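Local coordinates for protein tyrosine recombinase XerH (Helicobacter pylori, PDB 5JK0) that cuts and rejoins DNA as a site-specific tyrosine recombinase involved in chromosome segregation, at residues L78-F83 and R130-G135; L172-N177 and A309-H314; E182-S187 and E294-F299; V209-R214 and R245-K250. All coordinates share one frame; numbering follows the deposited sequence.

How the interactions relate
Interaction 1 stands apart from the rest: it is a buried helix crossing of apolar side chains in the core-binding region, about 31 Å, centre to centre, from interaction 2. The other three belong to the catalytic region and touch one another. Interaction 3 resembles interaction 1 in being a helix crossing built on aliphatic and phenyl groups, though one ring lies at its surface. Interaction 4, buried, and interaction 2, partly buried, mix apolar packing with polar groups that face the DNA. They meet where Arg313 NH1 probably donates to Gly212 O at 2.8 Å. Val209 and Leu312 make a further apolar link between them, and Phe184 of interaction 3 touches both residues.

Interaction 1: residues L78-F83 and R130-G135; sequences LPLLKF and RIALLG
The phenyl ring of Phe83 receives Leu133 at a slant, with CD2 of Leu133 4.2 Å from CG of Phe83, near the point where the ring joins its stem. The ring of Phe113 from helix 107-117 packs edge-to-face with Phe83, so helix 107-117 joins helix 123-143 in enclosing the phenyl group. The other flat group, the guanidinium of Arg130, belongs to the far side of its helix: CD1 of Leu134 lies 3.6 Å above one face of it, and NE of Arg130 is hydrogen-bonded to Leu158 O.

No hydrogen bond crosses between the two segments; apolar side chains carry the contact. The CD2 methyl of Leu133 touches Leu80 as well as Phe83, coming 4.0 Å from CD2 of Leu80. Leu80 has CG beside its backbone N (chi1 -65°), and from there CD2 extends over the opposing backbone to lie 3.8 Å from Ala132 O. Pro79 and Ala132 meet at their CB atoms, 4.0 Å apart. Alanine suits this place because its single methyl lets the backbones come close, and the segment axes approach to 9.3 Å at a steep 71°. Proline lacks an N-H, and the helix kinks where Pro79 N makes no bond to the preceding turn; its compact ring still offers a smooth apolar surface.

Leu16 and Phe23 of helix 12-30 cover Phe83 and Leu80 respectively. Outside this core, Leu78 and Lys82 pack on phosphates of the bound DNA and Ile131 on a cytosine base. Such steeply crossed helices, apolar inside and turned to DNA outside, form the SAM-like core-binding domain of the phage integrase family.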
# COMPACT_ATOMS: atom_id res chain seq x y z
N LEU D 78 -15.48 -12.22 23.16
CA LEU D 78 -14.97 -13.55 22.82
C LEU D 78 -13.45 -13.62 22.59
O LEU D 78 -12.81 -14.53 23.13
CB LEU D 78 -15.70 -14.09 21.58
CG LEU D 78 -15.30 -15.49 21.10
CD1 LEU D 78 -16.52 -16.37 20.89
CD2 LEU D 78 -14.48 -15.40 19.82
N PRO D 79 -12.87 -12.69 21.81
CA PRO D 79 -11.42 -12.82 21.58
C PRO D 79 -10.58 -12.73 22.85
O PRO D 79 -9.54 -13.39 22.94
CB PRO D 79 -11.11 -11.64 20.65
CG PRO D 79 -12.39 -11.35 19.97
CD PRO D 79 -13.44 -11.59 21.00
N LEU D 80 -11.01 -11.93 23.83
CA LEU D 80 -10.25 -11.76 25.06
C LEU D 80 -10.42 -12.95 26.00
O LEU D 80 -9.50 -13.30 26.74
CB LEU D 80 -10.65 -10.46 25.76
CG LEU D 80 -10.31 -9.18 25.00
CD1 LEU D 80 -10.53 -7.95 25.86
CD2 LEU D 80 -8.87 -9.22 24.48
N LEU D 81 -11.59 -13.58 25.98
CA LEU D 81 -11.82 -14.78 26.76
C LEU D 81 -11.02 -15.94 26.19
O LEU D 81 -10.59 -16.84 26.92
CB LEU D 81 -13.31 -15.13 26.81
CG LEU D 81 -14.22 -14.10 27.48
CD1 LEU D 81 -15.65 -14.62 27.55
CD2 LEU D 81 -13.71 -13.76 28.87
N LYS D 82 -10.82 -15.92 24.87
CA LYS D 82 -9.97 -16.91 24.21
C LYS D 82 -8.53 -16.77 24.66
O LYS D 82 -7.83 -17.76 24.86
CB LYS D 82 -10.06 -16.76 22.69
CG LYS D 82 -11.40 -17.15 22.08
CD LYS D 82 -11.67 -18.64 22.23
CE LYS D 82 -12.94 -19.03 21.50
NZ LYS D 82 -12.88 -18.68 20.05
N PHE D 83 -8.08 -15.52 24.83
CA PHE D 83 -6.71 -15.25 25.23
C PHE D 83 -6.46 -15.68 26.67
O PHE D 83 -5.37 -16.16 27.00
CB PHE D 83 -6.37 -13.77 25.07
CG PHE D 83 -5.00 -13.41 25.58
CD1 PHE D 83 -3.87 -13.86 24.93
CD2 PHE D 83 -4.86 -12.64 26.72
CE1 PHE D 83 -2.61 -13.55 25.40
CE2 PHE D 83 -3.60 -12.32 27.20
CZ PHE D 83 -2.47 -12.77 26.54
N ARG D 130 -7.05 -8.64 16.69
CA ARG D 130 -5.93 -7.72 16.89
C ARG D 130 -6.38 -6.44 17.58
O ARG D 130 -5.77 -5.99 18.55
CB ARG D 130 -5.26 -7.40 15.55
CG ARG D 130 -4.15 -6.37 15.64
CD ARG D 130 -3.56 -6.08 14.27
NE ARG D 130 -2.58 -5.00 14.31
CZ ARG D 130 -2.88 -3.72 14.20
NH1 ARG D 130 -4.15 -3.35 14.03
NH2 ARG D 130 -1.93 -2.80 14.25
N ILE D 131 -7.46 -5.85 17.07
CA ILE D 131 -8.03 -4.63 17.64
C ILE D 131 -8.45 -4.85 19.10
O ILE D 131 -8.26 -3.98 19.95
CB ILE D 131 -9.24 -4.14 16.82
CG1 ILE D 131 -8.79 -3.69 15.43
CG2 ILE D 131 -9.95 -3.00 17.53
CD1 ILE D 131 -9.93 -3.29 14.52
N ALA D 132 -9.00 -6.03 19.37
CA ALA D 132 -9.43 -6.38 20.72
C ALA D 132 -8.25 -6.45 21.68
O ALA D 132 -8.29 -5.89 22.78
CB ALA D 132 -10.19 -7.70 20.72
N LEU D 133 -7.19 -7.13 21.25
CA LEU D 133 -5.98 -7.28 22.06
C LEU D 133 -5.31 -5.93 22.31
O LEU D 133 -4.85 -5.66 23.42
CB LEU D 133 -4.99 -8.23 21.38
CG LEU D 133 -5.36 -9.71 21.34
CD1 LEU D 133 -4.39 -10.48 20.46
CD2 LEU D 133 -5.39 -10.30 22.75
N LEU D 134 -5.27 -5.09 21.28
CA LEU D 134 -4.67 -3.76 21.39
C LEU D 134 -5.43 -2.91 22.40
O LEU D 134 -4.83 -2.16 23.17
CB LEU D 134 -4.64 -3.07 20.03
CG LEU D 134 -3.64 -3.61 19.00
CD1 LEU D 134 -3.75 -2.84 17.70
CD2 LEU D 134 -2.22 -3.56 19.54
N GLY D 135 -6.76 -3.02 22.39
CA GLY D 135 -7.60 -2.25 23.28
C GLY D 135 -7.41 -2.62 24.74
O GLY D 135 -7.41 -1.75 25.62

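Interaction 2: residues L172-N177 and A309-H314; sequences LPTHLN and AHMLRH. With nucleotides of chain G; nucleotides of chain H.
Pro173 lays its CB almost straight above the centre of the His314 ring, 3.9 Å from the centroid, in a CH-pi contact. The ring belongs to the residue that follows the His-x-x-Arg motif of the tyrosine recombinase catalytic domain, a motif that contributes His310 and Arg313 to the predicted active site. Proline suits the spot, since its compact, rigid ring can set a C-H over an imidazole while that imidazole's polar edge is used elsewhere: His314 ND1 is hydrogen-bonded to Tyr345 OH, the hydroxyl of the predicted nucleophile.

Next to this, Thr174 turns its carbonyl onto the helix, with O 3.4 Å from CG of Met311 and 3.5 Å from CB of His314. Met311 sets off with CG opposite its backbone N (chi1 -172°), then bends at both following torsions and curls along the loop. SD consequently reaches CA of His175 at 3.7 Å and CG of Leu176 at 3.8 Å, the Met311 and Leu176 side chains crossing at about a right angle. An unbranched, flexible methionine can follow such an uneven surface.

On its DNA-facing side the segment 309-314 grips the substrate of this pre-cleavage complex: His310 N donates to OP1 of DC23 of chain G at 3.0 Å, with a fairly straight angle of 163°. Its imidazole NE2 makes a weak bond to O3' of DA12 of chain H.

Farther out, Leu176 N pairs with Ser315 OG and Thr174 OG1 with Glu305, tying down the loop. Within the loop, ND1 of His175 donates over 2.6 Å, at 173°, to Pro173 O, which lies in the plane of the imidazole.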
# COMPACT_ATOMS: atom_id res chain seq x y z
N LEU D 172 -16.97 -4.18 -7.33
CA LEU D 172 -18.34 -3.86 -6.96
C LEU D 172 -18.94 -4.97 -6.09
O LEU D 172 -18.85 -6.14 -6.43
CB LEU D 172 -19.19 -3.65 -8.22
CG LEU D 172 -20.45 -2.79 -8.09
CD1 LEU D 172 -20.08 -1.40 -7.61
CD2 LEU D 172 -21.19 -2.72 -9.42
N PRO D 173 -19.55 -4.58 -4.95
CA PRO D 173 -20.14 -5.53 -4.00
C PRO D 173 -21.25 -6.38 -4.62
O PRO D 173 -21.79 -6.02 -5.66
CB PRO D 173 -20.71 -4.62 -2.91
CG PRO D 173 -19.91 -3.36 -3.01
CD PRO D 173 -19.63 -3.19 -4.47
N THR D 174 -21.57 -7.50 -3.97
CA THR D 174 -22.62 -8.40 -4.44
C THR D 174 -23.96 -7.67 -4.55
O THR D 174 -24.36 -6.96 -3.63
CB THR D 174 -22.78 -9.62 -3.51
OG1 THR D 174 -21.52 -10.30 -3.38
CG2 THR D 174 -23.82 -10.59 -4.06
N HIS D 175 -24.64 -7.86 -5.68
CA HIS D 175 -25.88 -7.14 -5.94
C HIS D 175 -26.71 -7.79 -7.04
O HIS D 175 -26.27 -8.73 -7.70
CB HIS D 175 -25.56 -5.69 -6.34
CG HIS D 175 -24.80 -5.58 -7.62
ND1 HIS D 175 -23.43 -5.72 -7.69
CD2 HIS D 175 -25.22 -5.34 -8.89
CE1 HIS D 175 -23.04 -5.57 -8.94
NE2 HIS D 175 -24.10 -5.34 -9.69
N LEU D 176 -27.91 -7.26 -7.24
CA LEU D 176 -28.78 -7.68 -8.33
C LEU D 176 -28.95 -6.53 -9.32
O LEU D 176 -29.16 -5.39 -8.91
CB LEU D 176 -30.15 -8.12 -7.80
CG LEU D 176 -30.19 -9.19 -6.70
CD1 LEU D 176 -31.61 -9.37 -6.19
CD2 LEU D 176 -29.64 -10.50 -7.21
N ASN D 177 -28.85 -6.83 -10.61
CA ASN D 177 -29.06 -5.80 -11.62
C ASN D 177 -30.55 -5.50 -11.79
O ASN D 177 -31.38 -6.04 -11.07
CB ASN D 177 -28.43 -6.22 -12.96
CG ASN D 177 -28.91 -7.58 -13.44
OD1 ASN D 177 -30.10 -7.89 -13.39
ND2 ASN D 177 -27.97 -8.39 -13.91
N ALA D 309 -30.64 -8.79 3.26
CA ALA D 309 -31.24 -7.50 2.96
C ALA D 309 -30.19 -6.46 2.61
O ALA D 309 -30.46 -5.52 1.86
CB ALA D 309 -32.07 -7.02 4.15
N HIS D 310 -28.98 -6.62 3.14
CA HIS D 310 -27.91 -5.68 2.87
C HIS D 310 -27.45 -5.78 1.42
O HIS D 310 -27.00 -4.80 0.83
CB HIS D 310 -26.73 -5.91 3.82
CG HIS D 310 -25.87 -4.70 4.02
ND1 HIS D 310 -26.17 -3.71 4.93
CD2 HIS D 310 -24.72 -4.31 3.42
CE1 HIS D 310 -25.25 -2.77 4.89
NE2 HIS D 310 -24.36 -3.11 3.98
N MET D 311 -27.57 -6.97 0.85
CA MET D 311 -27.27 -7.18 -0.57
C MET D 311 -28.27 -6.43 -1.43
O MET D 311 -27.93 -5.92 -2.50
CB MET D 311 -27.28 -8.68 -0.90
CG MET D 311 -26.77 -9.02 -2.30
SD MET D 311 -28.05 -8.99 -3.57
CE MET D 311 -29.12 -10.32 -3.00
N LEU D 312 -29.51 -6.35 -0.95
CA LEU D 312 -30.55 -5.58 -1.62
C LEU D 312 -30.25 -4.09 -1.51
O LEU D 312 -30.61 -3.30 -2.38
CB LEU D 312 -31.92 -5.89 -1.03
CG LEU D 312 -32.37 -7.35 -1.07
CD1 LEU D 312 -33.75 -7.50 -0.45
CD2 LEU D 312 -32.36 -7.88 -2.49
N ARG D 313 -29.58 -3.71 -0.43
CA ARG D 313 -29.18 -2.33 -0.20
C ARG D 313 -28.10 -1.92 -1.20
O ARG D 313 -28.12 -0.80 -1.73
CB ARG D 313 -28.69 -2.14 1.24
CG ARG D 313 -28.07 -0.78 1.54
CD ARG D 313 -27.92 -0.58 3.04
NE ARG D 313 -27.02 0.52 3.39
CZ ARG D 313 -27.42 1.76 3.64
NH1 ARG D 313 -28.71 2.07 3.59
NH2 ARG D 313 -26.53 2.69 3.95
N HIS D 314 -27.17 -2.83 -1.47
CA HIS D 314 -26.15 -2.61 -2.49
C HIS D 314 -26.78 -2.50 -3.87
O HIS D 314 -26.35 -1.70 -4.70
CB HIS D 314 -25.11 -3.73 -2.48
CG HIS D 314 -24.25 -3.76 -1.25
ND1 HIS D 314 -23.47 -2.69 -0.87
CD2 HIS D 314 -24.02 -4.73 -0.34
CE1 HIS D 314 -22.81 -3.00 0.24
NE2 HIS D 314 -23.13 -4.23 0.58
P DC G 23 -27.53 -9.02 6.28
OP1 DC G 23 -27.88 -8.88 4.85
OP2 DC G 23 -28.60 -9.35 7.26
O5' DC G 23 -26.37 -10.11 6.42
C5' DC G 23 -25.15 -9.93 5.71
C4' DC G 23 -24.24 -11.14 5.88
O4' DC G 23 -23.78 -11.22 7.25
C3' DC G 23 -24.89 -12.48 5.56
O3' DC G 23 -23.96 -13.32 4.88
C2' DC G 23 -25.23 -13.03 6.94
C1' DC G 23 -24.09 -12.48 7.79
N1 DC G 23 -24.45 -12.29 9.23
C2 DC G 23 -23.83 -13.08 10.20
O2 DC G 23 -23.00 -13.93 9.86
N3 DC G 23 -24.16 -12.89 11.51
C4 DC G 23 -25.06 -11.96 11.84
N4 DC G 23 -25.35 -11.81 13.14
C5 DC G 23 -25.70 -11.15 10.86
C6 DC G 23 -25.37 -11.35 9.58
P DA H 12 -19.08 -6.07 3.52
OP1 DA H 12 -20.21 -6.66 2.78
OP2 DA H 12 -17.82 -5.74 2.82
O5' DA H 12 -19.59 -4.75 4.26
C5' DA H 12 -20.77 -4.79 5.04
C4' DA H 12 -21.01 -3.46 5.73
O4' DA H 12 -20.15 -3.36 6.90
C3' DA H 12 -20.73 -2.23 4.87
O3' DA H 12 -21.79 -1.29 5.01
C2' DA H 12 -19.41 -1.69 5.43
C1' DA H 12 -19.47 -2.13 6.88
N9 DA H 12 -18.15 -2.32 7.49
C8 DA H 12 -17.05 -2.86 6.89
N7 DA H 12 -16.00 -2.92 7.68
C5 DA H 12 -16.45 -2.39 8.87
C6 DA H 12 -15.81 -2.17 10.11
N6 DA H 12 -14.53 -2.48 10.35
N1 DA H 12 -16.55 -1.62 11.10
C2 DA H 12 -17.82 -1.31 10.86
N3 DA H 12 -18.53 -1.46 9.74
C4 DA H 12 -17.77 -2.01 8.77
P DT G 22 -27.98 -3.58 10.85
OP1 DT G 22 -29.06 -2.95 10.06
OP2 DT G 22 -28.26 -4.06 12.23
O5' DT G 22 -27.40 -4.82 10.02
C5' DT G 22 -26.91 -4.61 8.70
C4' DT G 22 -26.18 -5.84 8.19
O4' DT G 22 -25.12 -6.20 9.12
C3' DT G 22 -27.04 -7.09 8.02
O3' DT G 22 -26.82 -7.65 6.73
C2' DT G 22 -26.57 -8.02 9.14
C1' DT G 22 -25.12 -7.59 9.31
N1 DT G 22 -24.58 -7.87 10.67
C2 DT G 22 -23.48 -8.69 10.81
O2 DT G 22 -22.91 -9.20 9.86
N3 DT G 22 -23.07 -8.88 12.10
C4 DT G 22 -23.63 -8.35 13.24
O4 DT G 22 -23.19 -8.58 14.36
C5 DT G 22 -24.78 -7.50 13.03
C7 DT G 22 -25.48 -6.87 14.20
C6 DT G 22 -25.20 -7.31 11.77

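Interaction 3: residues E182-S187 and E294-F299; sequences EKFLES and ERIINF
Ser187 packs its CB on Ile296 while its polar atoms grip the carbonyl oxygen of Lys183, one turn earlier in its own helix. OG of Ser187 donates to Lys183 O at 2.8 Å, and Ser187 N donates to the same oxygen at 3.2 Å, the two arriving from opposite faces of the carbonyl plane. OG sits beside the backbone N (chi1 -58°), which lets it fold back along the helix. Serine therefore suits a buried helix crossing: it is small, and its hydroxyl is satisfied by its own backbone.

What faces the other helix is the CB of Ser187, 3.6 Å from CG2 of Ile296. The same CB lies at the edge of the Phe299 ring, near its plane and 3.9 Å from CD2 of Phe299. Phe184 buries nearly as much surface as Ser187. With CG opposite the backbone N (chi1 179°), its ring reaches across so that CE1 touches CG2 of Ile296 and CG1 of Ile297, each at 3.6 Å. Phe184 crosses Ile296 at about a right angle; the two beta-branched isoleucines present firm methyl and methylene surfaces to one ring corner.

The segment axes approach to 9.1 Å and cross at 114°. Around this pair in the catalytic domain, helix 198-211 supplies Ile205 against Ile296 and Val209 against Phe184. Helix 309-324, which carries two predicted active-site residues, adds Leu312 beside Phe184 and Met311 beside Ile297.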
# COMPACT_ATOMS: atom_id res chain seq x y z
N GLU D 182 -36.17 -7.18 -10.89
CA GLU D 182 -37.54 -7.37 -11.35
C GLU D 182 -38.04 -8.77 -11.01
O GLU D 182 -39.19 -8.94 -10.59
CB GLU D 182 -37.64 -7.12 -12.86
N LYS D 183 -37.18 -9.76 -11.19
CA LYS D 183 -37.53 -11.15 -10.91
C LYS D 183 -37.72 -11.38 -9.41
O LYS D 183 -38.51 -12.22 -9.00
CB LYS D 183 -36.46 -12.09 -11.46
N PHE D 184 -36.98 -10.62 -8.60
CA PHE D 184 -37.06 -10.75 -7.15
C PHE D 184 -38.37 -10.18 -6.62
O PHE D 184 -39.00 -10.77 -5.74
CB PHE D 184 -35.88 -10.04 -6.48
CG PHE D 184 -35.90 -10.11 -4.98
CD1 PHE D 184 -35.51 -11.27 -4.32
CD2 PHE D 184 -36.31 -9.02 -4.23
CE1 PHE D 184 -35.54 -11.33 -2.94
CE2 PHE D 184 -36.34 -9.08 -2.85
CZ PHE D 184 -35.95 -10.24 -2.20
N LEU D 185 -38.78 -9.04 -7.16
CA LEU D 185 -40.03 -8.40 -6.76
C LEU D 185 -41.23 -9.29 -7.07
O LEU D 185 -42.20 -9.33 -6.31
CB LEU D 185 -40.19 -7.04 -7.44
CG LEU D 185 -39.27 -5.92 -6.95
CD1 LEU D 185 -39.40 -4.70 -7.84
CD2 LEU D 185 -39.59 -5.57 -5.51
N GLU D 186 -41.16 -10.00 -8.19
CA GLU D 186 -42.21 -10.94 -8.58
C GLU D 186 -42.30 -12.10 -7.61
O GLU D 186 -43.39 -12.55 -7.24
CB GLU D 186 -41.97 -11.47 -10.00
CG GLU D 186 -41.99 -10.40 -11.08
CD GLU D 186 -41.66 -10.97 -12.45
OE1 GLU D 186 -41.54 -10.18 -13.41
OE2 GLU D 186 -41.54 -12.21 -12.57
N SER D 187 -41.14 -12.59 -7.18
CA SER D 187 -41.06 -13.76 -6.32
C SER D 187 -41.58 -13.47 -4.91
O SER D 187 -42.00 -14.39 -4.20
CB SER D 187 -39.62 -14.27 -6.25
OG SER D 187 -39.13 -14.58 -7.54
N GLU D 294 -33.56 -14.63 2.03
CA GLU D 294 -32.82 -15.72 1.39
C GLU D 294 -33.77 -16.73 0.76
O GLU D 294 -33.48 -17.29 -0.30
CB GLU D 294 -31.91 -16.42 2.40
CG GLU D 294 -31.07 -17.54 1.81
CD GLU D 294 -30.51 -18.47 2.86
OE1 GLU D 294 -31.07 -18.53 3.98
OE2 GLU D 294 -29.50 -19.15 2.58
N ARG D 295 -34.90 -16.96 1.42
CA ARG D 295 -35.90 -17.91 0.95
C ARG D 295 -36.49 -17.49 -0.39
O ARG D 295 -36.73 -18.32 -1.27
CB ARG D 295 -37.00 -18.07 1.99
CG ARG D 295 -38.12 -19.02 1.60
CD ARG D 295 -39.05 -19.27 2.78
NE ARG D 295 -40.23 -20.04 2.39
CZ ARG D 295 -41.40 -19.49 2.07
NH1 ARG D 295 -41.55 -18.18 2.08
NH2 ARG D 295 -42.42 -20.27 1.73
N ILE D 296 -36.72 -16.19 -0.55
CA ILE D 296 -37.27 -15.65 -1.79
C ILE D 296 -36.21 -15.65 -2.89
O ILE D 296 -36.50 -15.91 -4.06
CB ILE D 296 -37.81 -14.22 -1.59
CG1 ILE D 296 -38.90 -14.21 -0.53
CG2 ILE D 296 -38.34 -13.66 -2.90
CD1 ILE D 296 -39.54 -12.86 -0.33
N ILE D 297 -34.97 -15.37 -2.50
CA ILE D 297 -33.85 -15.36 -3.44
C ILE D 297 -33.62 -16.75 -4.05
O ILE D 297 -33.43 -16.87 -5.26
CB ILE D 297 -32.55 -14.89 -2.74
CG1 ILE D 297 -32.69 -13.41 -2.35
CG2 ILE D 297 -31.35 -15.08 -3.65
CD1 ILE D 297 -31.47 -12.85 -1.67
N ASN D 298 -33.65 -17.78 -3.21
CA ASN D 298 -33.50 -19.15 -3.69
C ASN D 298 -34.64 -19.55 -4.61
O ASN D 298 -34.44 -20.24 -5.61
CB ASN D 298 -33.43 -20.12 -2.51
CG ASN D 298 -32.17 -19.96 -1.69
OD1 ASN D 298 -31.16 -19.45 -2.18
ND2 ASN D 298 -32.21 -20.40 -0.44
N PHE D 299 -35.85 -19.09 -4.28
CA PHE D 299 -37.03 -19.37 -5.08
C PHE D 299 -36.94 -18.73 -6.46
O PHE D 299 -37.50 -19.23 -7.43
CB PHE D 299 -38.29 -18.89 -4.36
CG PHE D 299 -39.56 -19.12 -5.12
CD1 PHE D 299 -40.16 -20.36 -5.14
CD2 PHE D 299 -40.16 -18.08 -5.82
CE1 PHE D 299 -41.33 -20.58 -5.84
CE2 PHE D 299 -41.33 -18.29 -6.52
CZ PHE D 299 -41.92 -19.54 -6.53

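Interaction 4: residues V209-R214 and R245-K250; sequences VFTGMR and RAVMLK. With nucleotides of chain G.
Met213 starts with CG lodged between its backbone N and carbonyl carbon (chi1 68°) and bends again at its sulfur, so that CE drops onto CG2 of Val247, 4.0 Å away. Leu249 answers from the strand with CG opposite its own backbone N (chi1 169°), which brings CD1 within 3.6 Å of CB of Phe210. Thr211 lies between these pairs. Its OG1 folds back to Ile207 O in a hydrogen bond, while CG2 points at the strand and rests 4.1 Å from CB of Leu249. Threonine thus spends its polar branch inside the helix and its methyl on the sheet.

Here the end of helix 198-211 covers a strand that is outermost, within this chain, in the three-stranded antiparallel sheet of the tyrosine recombinase catalytic domain; Arg245, Val247 and Leu249 all face it. Gly212, with positive phi (79°), ends the helix and turns the chain toward Arg214, a predicted active-site residue. NH1 of Arg214 makes a weak bond to OP1 of DT22 of chain G.

The long, extended Arg245 reaches from the strand toward the 209-214 segment, its NH2 3.8 Å from CB of Met213. A water in its guanidinium plane accepts from NH2 of Arg245 at 2.6 Å and donates to Thr211 O at 3.3 Å. Glu217 forms a salt bridge with Arg245 and also accepts from Arg214 N. Trp360 of the third subunit donates to Phe210 O and packs edge-to-face with the Phe210 ring.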
# COMPACT_ATOMS: atom_id res chain seq x y z
N VAL D 209 -36.33 -3.02 -0.44
CA VAL D 209 -35.91 -3.07 -1.83
C VAL D 209 -35.97 -1.70 -2.50
O VAL D 209 -35.03 -1.29 -3.19
CB VAL D 209 -36.78 -4.06 -2.65
CG1 VAL D 209 -36.43 -3.99 -4.13
CG2 VAL D 209 -36.61 -5.47 -2.12
N PHE D 210 -37.07 -0.98 -2.28
CA PHE D 210 -37.30 0.29 -2.97
C PHE D 210 -36.55 1.47 -2.36
O PHE D 210 -36.23 2.43 -3.06
CB PHE D 210 -38.80 0.60 -3.01
CG PHE D 210 -39.59 -0.30 -3.92
CD1 PHE D 210 -39.29 -0.38 -5.27
CD2 PHE D 210 -40.64 -1.06 -3.43
CE1 PHE D 210 -40.01 -1.21 -6.11
CE2 PHE D 210 -41.37 -1.88 -4.26
CZ PHE D 210 -41.05 -1.96 -5.61
N THR D 211 -36.29 1.41 -1.06
CA THR D 211 -35.62 2.52 -0.38
C THR D 211 -34.14 2.24 -0.13
O THR D 211 -33.32 3.15 -0.13
CB THR D 211 -36.29 2.84 0.97
OG1 THR D 211 -36.24 1.68 1.82
CG2 THR D 211 -37.74 3.25 0.76
N GLY D 212 -33.80 0.97 0.07
CA GLY D 212 -32.43 0.58 0.30
C GLY D 212 -31.95 0.86 1.72
O GLY D 212 -30.75 0.93 1.97
N MET D 213 -32.90 1.02 2.64
CA MET D 213 -32.55 1.26 4.04
C MET D 213 -32.00 -0.01 4.68
O MET D 213 -32.28 -1.12 4.20
CB MET D 213 -33.77 1.78 4.82
CG MET D 213 -34.88 0.76 5.00
SD MET D 213 -36.25 1.38 6.01
CE MET D 213 -36.86 2.71 4.97
N ARG D 214 -31.23 0.15 5.74
CA ARG D 214 -30.62 -0.99 6.42
C ARG D 214 -31.68 -1.84 7.13
O ARG D 214 -32.82 -1.41 7.32
CB ARG D 214 -29.57 -0.52 7.43
CG ARG D 214 -28.34 0.10 6.79
CD ARG D 214 -27.30 0.49 7.83
NE ARG D 214 -27.74 1.60 8.68
CZ ARG D 214 -28.24 1.46 9.90
NH1 ARG D 214 -28.36 0.25 10.44
NH2 ARG D 214 -28.62 2.53 10.59
N ARG D 245 -33.15 10.85 9.46
CA ARG D 245 -32.92 10.95 8.03
C ARG D 245 -34.19 10.55 7.28
O ARG D 245 -35.01 9.79 7.80
CB ARG D 245 -31.73 10.10 7.59
CG ARG D 245 -32.03 8.62 7.39
CD ARG D 245 -30.79 7.88 6.93
NE ARG D 245 -31.06 6.50 6.54
CZ ARG D 245 -31.29 6.11 5.29
NH1 ARG D 245 -31.26 6.99 4.30
NH2 ARG D 245 -31.53 4.83 5.02
N ALA D 246 -34.35 11.06 6.07
CA ALA D 246 -35.58 10.84 5.32
C ALA D 246 -35.36 10.10 4.02
O ALA D 246 -34.34 10.27 3.34
CB ALA D 246 -36.26 12.18 5.05
N VAL D 247 -36.33 9.25 3.67
CA VAL D 247 -36.34 8.58 2.38
C VAL D 247 -37.72 8.74 1.75
O VAL D 247 -38.72 8.87 2.46
CB VAL D 247 -35.99 7.08 2.50
CG1 VAL D 247 -34.55 6.90 2.94
CG2 VAL D 247 -36.94 6.38 3.46
N MET D 248 -37.78 8.73 0.43
CA MET D 248 -39.05 8.87 -0.27
C MET D 248 -39.37 7.61 -1.07
O MET D 248 -38.48 6.93 -1.56
CB MET D 248 -39.04 10.09 -1.18
CG MET D 248 -38.92 11.41 -0.44
SD MET D 248 -39.04 12.85 -1.52
CE MET D 248 -40.72 12.70 -2.12
N LEU D 249 -40.66 7.31 -1.19
CA LEU D 249 -41.12 6.11 -1.88
C LEU D 249 -42.50 6.34 -2.48
O LEU D 249 -43.41 6.82 -1.80
CB LEU D 249 -41.14 4.92 -0.92
CG LEU D 249 -41.82 3.64 -1.38
CD1 LEU D 249 -41.25 3.16 -2.70
CD2 LEU D 249 -41.70 2.56 -0.32
N LYS D 250 -42.65 6.01 -3.76
CA LYS D 250 -43.93 6.15 -4.45
C LYS D 250 -45.02 5.34 -3.77
O LYS D 250 -44.80 4.20 -3.37
CB LYS D 250 -43.79 5.74 -5.92
CG LYS D 250 -42.96 6.70 -6.75
CD LYS D 250 -42.96 6.31 -8.22
CE LYS D 250 -42.26 7.36 -9.07
NZ LYS D 250 -42.28 7.02 -10.52
P DT G 22 -27.98 -3.58 10.85
OP1 DT G 22 -29.06 -2.95 10.06
OP2 DT G 22 -28.26 -4.06 12.23
O5' DT G 22 -27.40 -4.82 10.02
C5' DT G 22 -26.91 -4.61 8.70
C4' DT G 22 -26.18 -5.84 8.19
O4' DT G 22 -25.12 -6.20 9.12
C3' DT G 22 -27.04 -7.09 8.02
O3' DT G 22 -26.82 -7.65 6.73
C2' DT G 22 -26.57 -8.02 9.14
C1' DT G 22 -25.12 -7.59 9.31
N1 DT G 22 -24.58 -7.87 10.67
C2 DT G 22 -23.48 -8.69 10.81
O2 DT G 22 -22.91 -9.20 9.86
N3 DT G 22 -23.07 -8.88 12.10
C4 DT G 22 -23.63 -8.35 13.24
O4 DT G 22 -23.19 -8.58 14.36
C5 DT G 22 -24.78 -7.50 13.03
C7 DT G 22 -25.48 -6.87 14.20
C6 DT G 22 -25.20 -7.31 11.77
O HOH W 1 -31.65 4.36 2.42